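Local structure of putative thioesterase yhdA (Lactococcus lactis subsp. lactis, 3GEK) at residues I35-D38 and F39-Q42; A56-T59 and A60-S64. The protein probably works as a PaaI-family hot-dog thioesterase, hydrolysing an acyl-CoA such as 1,4-dihydroxy-2-naphthoyl-CoA, although its own activity remains putative. The protein carries 7 engineered substitutions. All coordinates share one frame; numbering follows the deposited sequence.

Contact 1: residues I35-D38 and F39-Q42; sequences ILSD and FHAQ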
loop_
_atom_site.group_PDB
_atom_site.type_symbol
_atom_site.label_atom_id
_atom_site.label_comp_id
_atom_site.label_asym_id
_atom_site.label_seq_id
_atom_site.Cartn_x
_atom_site.Cartn_y
_atom_site.Cartn_z
ATOM N N ILE A 35 -5.047 -22.719 -10.826
ATOM C CA ILE A 35 -6.103 -23.247 -11.687
ATOM C C ILE A 35 -7.479 -22.881 -11.132
ATOM O O ILE A 35 -7.822 -23.252 -10.011
ATOM C CB ILE A 35 -5.997 -24.775 -11.846
ATOM C CG1 ILE A 35 -4.546 -25.184 -12.138
ATOM C CG2 ILE A 35 -6.966 -25.271 -12.927
ATOM C CD1 ILE A 35 -4.298 -26.687 -12.051
ATOM N N LEU A 36 -8.263 -22.173 -11.940
ATOM C CA LEU A 36 -9.525 -21.583 -11.484
ATOM C C LEU A 36 -10.741 -22.489 -11.647
ATOM O O LEU A 36 -10.875 -23.212 -12.637
ATOM C CB LEU A 36 -9.774 -20.227 -12.174
ATOM C CG LEU A 36 -8.625 -19.204 -12.108
ATOM C CD1 LEU A 36 -8.922 -17.974 -12.953
ATOM C CD2 LEU A 36 -8.329 -18.803 -10.678
ATOM N N SER A 37 -11.609 -22.441 -10.639
ATOM C CA SER A 37 -12.960 -23.001 -10.687
ATOM C C SER A 37 -13.904 -21.972 -10.075
ATOM O O SER A 37 -13.499 -20.834 -9.830
ATOM C CB SER A 37 -13.035 -24.306 -9.894
ATOM O OG SER A 37 -12.911 -24.058 -8.503
ATOM N N ASP A 38 -15.148 -22.379 -9.814
ATOM C CA ASP A 38 -16.150 -21.527 -9.164
ATOM C C ASP A 38 -15.733 -21.112 -7.757
ATOM O O ASP A 38 -16.182 -20.085 -7.249
ATOM C CB ASP A 38 -17.511 -22.227 -9.108
ATOM C CG ASP A 38 -17.506 -23.466 -8.211
ATOM O OD1 ASP A 38 -18.234 -23.458 -7.187
ATOM O OD2 ASP A 38 -16.779 -24.441 -8.525
ATOM N N PHE A 39 -14.879 -21.922 -7.135
ATOM C CA PHE A 39 -14.301 -21.612 -5.833
ATOM C C PHE A 39 -13.721 -20.200 -5.818
ATOM O O PHE A 39 -13.854 -19.484 -4.828
ATOM C CB PHE A 39 -13.218 -22.643 -5.469
ATOM C CG PHE A 39 -12.497 -22.346 -4.176
ATOM C CD1 PHE A 39 -13.064 -22.686 -2.951
ATOM C CD2 PHE A 39 -11.254 -21.733 -4.186
ATOM C CE1 PHE A 39 -12.401 -22.414 -1.754
ATOM C CE2 PHE A 39 -10.584 -21.458 -2.996
ATOM C CZ PHE A 39 -11.161 -21.797 -1.776
ATOM N N HIS A 40 -13.104 -19.806 -6.931
ATOM C CA HIS A 40 -12.388 -18.536 -7.032
ATOM C C HIS A 40 -13.263 -17.368 -7.514
ATOM O O HIS A 40 -12.783 -16.241 -7.634
ATOM C CB HIS A 40 -11.170 -18.683 -7.960
ATOM C CG HIS A 40 -10.359 -19.918 -7.719
ATOM N ND1 HIS A 40 -9.114 -19.887 -7.132
ATOM C CD2 HIS A 40 -10.610 -21.219 -8.001
ATOM C CE1 HIS A 40 -8.632 -21.114 -7.061
ATOM N NE2 HIS A 40 -9.521 -21.942 -7.576
ATOM N N ALA A 41 -14.542 -17.633 -7.777
ATOM C CA ALA A 41 -15.417 -16.646 -8.409
ATOM C C ALA A 41 -15.979 -15.603 -7.446
ATOM O O ALA A 41 -16.199 -15.886 -6.265
ATOM C CB ALA A 41 -16.546 -17.344 -9.156
ATOM N N GLN A 42 -16.188 -14.392 -7.962
ATOM C CA GLN A 42 -16.994 -13.377 -7.280
ATOM C C GLN A 42 -18.358 -13.220 -8.004
ATOM O O GLN A 42 -18.525 -13.744 -9.117
ATOM C CB GLN A 42 -16.211 -12.059 -7.105
ATOM C CG GLN A 42 -15.644 -11.436 -8.374
ATOM C CD GLN A 42 -16.695 -10.678 -9.159
ATOM O OE1 GLN A 42 -17.193 -9.640 -8.715
ATOM N NE2 GLN A 42 -17.048 -11.198 -10.324
#
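S37 and H40 are joined through their backbones, H40 N donating to S37 O (3.1 Å), and the next turn repeats the pattern with A41 N bonded to D38 O (3.0 Å), so that the chain winds through two successive i to i+3 turns. S37 adds a third bond from its side chain: with OG held between its own backbone N and carbonyl carbon (chi1 70°), the hydroxyl oxygen accepts F39 N at 3.2 Å. The imidazole of H40 folds back over the incoming chain because CG lies beside the backbone N (chi1 -45°). One of its faces receives the L36 methyl CD2 in a CH-pi contact, 4.0 Å from the ring centroid and 24° off the normal. The other face is met by the edge of F39, whose CD2 lies above the ring centre, so the imidazole is sandwiched between a methyl and a phenyl edge. The imidazole also lies tightly against the S37 backbone, H40 CD2 being 3.1 Å from S37 N. An alanine in place of H40 would strip the filling from this sandwich and is likely to leave L36 CD2 and the F39 edge without their shared partner. Around the turn, L36 leans on L47, H40 touches C89, and F39 packs on Q6 of the second subunit. The S37 side-chain bond makes an ST turn leading into the 3-10 segment, here placed in the loop that links strand 28-35 to the central helix of the hot-dog fold.

Contact 2: residues A56-T59 and A60-S64; sequences AEIT and AGMAS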
loop_
_atom_site.group_PDB
_atom_site.type_symbol
_atom_site.label_atom_id
_atom_site.label_comp_id
_atom_site.label_asym_id
_atom_site.label_seq_id
_atom_site.Cartn_x
_atom_site.Cartn_y
_atom_site.Cartn_z
ATOM N N ALA A 56 -0.988 -14.488 -3.688
ATOM C CA ALA A 56 0.235 -13.697 -3.546
ATOM C C ALA A 56 0.896 -13.896 -2.195
ATOM O O ALA A 56 2.102 -14.102 -2.129
ATOM C CB ALA A 56 -0.052 -12.237 -3.763
ATOM N N GLU A 57 0.108 -13.820 -1.123
ATOM C CA GLU A 57 0.635 -13.976 0.235
ATOM C C GLU A 57 1.176 -15.392 0.466
ATOM O O GLU A 57 2.226 -15.568 1.095
ATOM C CB GLU A 57 -0.413 -13.580 1.292
ATOM C CG GLU A 57 0.169 -13.443 2.709
ATOM C CD GLU A 57 -0.743 -12.734 3.710
ATOM O OE1 GLU A 57 -1.423 -11.763 3.328
ATOM O OE2 GLU A 57 -0.744 -13.135 4.906
ATOM N N ILE A 58 0.474 -16.390 -0.076
ATOM C CA ILE A 58 0.846 -17.797 0.102
ATOM C C ILE A 58 2.107 -18.191 -0.677
ATOM O O ILE A 58 2.982 -18.867 -0.128
ATOM C CB ILE A 58 -0.337 -18.757 -0.217
ATOM C CG1 ILE A 58 -1.437 -18.596 0.841
ATOM C CG2 ILE A 58 0.128 -20.221 -0.269
ATOM C CD1 ILE A 58 -2.774 -19.195 0.451
ATOM N N THR A 59 2.195 -17.774 -1.943
ATOM C CA THR A 59 3.368 -18.068 -2.771
ATOM C C THR A 59 4.618 -17.312 -2.308
ATOM O O THR A 59 5.727 -17.846 -2.368
ATOM C CB THR A 59 3.117 -17.786 -4.269
ATOM O OG1 THR A 59 2.649 -16.439 -4.439
ATOM C CG2 THR A 59 2.098 -18.776 -4.857
ATOM N N ALA A 60 4.434 -16.072 -1.857
ATOM C CA ALA A 60 5.533 -15.280 -1.300
ATOM C C ALA A 60 6.100 -15.971 -0.063
ATOM O O ALA A 60 7.317 -16.080 0.089
ATOM C CB ALA A 60 5.068 -13.867 -0.960
ATOM N N GLY A 61 5.206 -16.446 0.803
ATOM C CA GLY A 61 5.580 -17.194 1.999
ATOM C C GLY A 61 6.300 -18.494 1.688
ATOM O O GLY A 61 7.258 -18.853 2.373
HETATM N N MSE A 62 5.837 -19.193 0.671
HETATM C CA MSE A 62 6.466 -20.440 0.228
HETATM C C MSE A 62 7.869 -20.177 -0.326
HETATM O O MSE A 62 8.808 -20.896 -0.005
HETATM C CB MSE A 62 5.614 -21.134 -0.837
HETATM C CG MSE A 62 4.236 -21.599 -0.377
HETATM SE SE MSE A 62 3.193 -22.355 -1.855
HETATM C CE MSE A 62 4.153 -24.046 -2.012
ATOM N N ALA A 63 7.988 -19.150 -1.144
ATOM C CA ALA A 63 9.260 -18.723 -1.733
ATOM C C ALA A 63 10.273 -18.294 -0.674
ATOM O O ALA A 63 11.430 -18.716 -0.718
ATOM C CB ALA A 63 9.030 -17.595 -2.740
ATOM N N SER A 64 9.831 -17.465 0.272
ATOM C CA SER A 64 10.674 -17.012 1.379
ATOM C C SER A 64 11.202 -18.181 2.211
ATOM O O SER A 64 12.393 -18.236 2.513
ATOM C CB SER A 64 9.921 -16.027 2.274
ATOM O OG SER A 64 9.877 -14.730 1.704
#
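I58 and M62, a selenomethionine, meet one turn apart on helix 49-68, the long helix that the curved antiparallel sheet of the hot-dog fold wraps around. Their side chains approach at a slant, with I58 CG2 4.1 Å from M62 SE. The same pair is tied through the backbone, M62 N donating to I58 O at 3.0 Å, and the neighbouring i to i+4 bonds follow suit: A60 N to A56 O (3.1 Å), G61 N to E57 O and A63 N to T59 O (2.9 Å), all regular alpha-helical bonds. M62 CG, beside its own backbone N, comes down close on the same carbonyl, 3.0 Å from I58 O, and past CG the chain bends about the CG-SE bond (chi3 74°). The small A60 methyl rests close to A56 O. Beyond the helix, A60 fits against W109, I111 and V126 of the sheet, A63 lies on F30 and W109, and T59 touches F30 and S32. Further out, the helix faces the second subunit: E57 extends an almost straight chain so that OE1 hydrogen-bonds to H83 NE2 of the second subunit, and I58 packs on N48 of that subunit. The buried hydroxyl of T59 is satisfied within the helix itself, its OG1, set between backbone N and carbonyl carbon (chi1 54°), hydrogen-bonding back to L55 O.

Contact 1 comes first along the chain, in the loop after strand 28-35, and contact 2 follows on helix 49-68, so the two mark successive stages of the path from sheet to central helix. Their centres lie 20 Å apart and their nearest atoms about 9 Å, without touching. Contact 1 is peripheral, its centre about 17 Å from the centre of the chain, whereas contact 2 is buried against the sheet, its centre about 5 Å from that of the chain. Both reach the second subunit, F39 from the loop and E57 and I58 from the helix, so the connecting loop and the helix it precedes both contribute to that subunit interface.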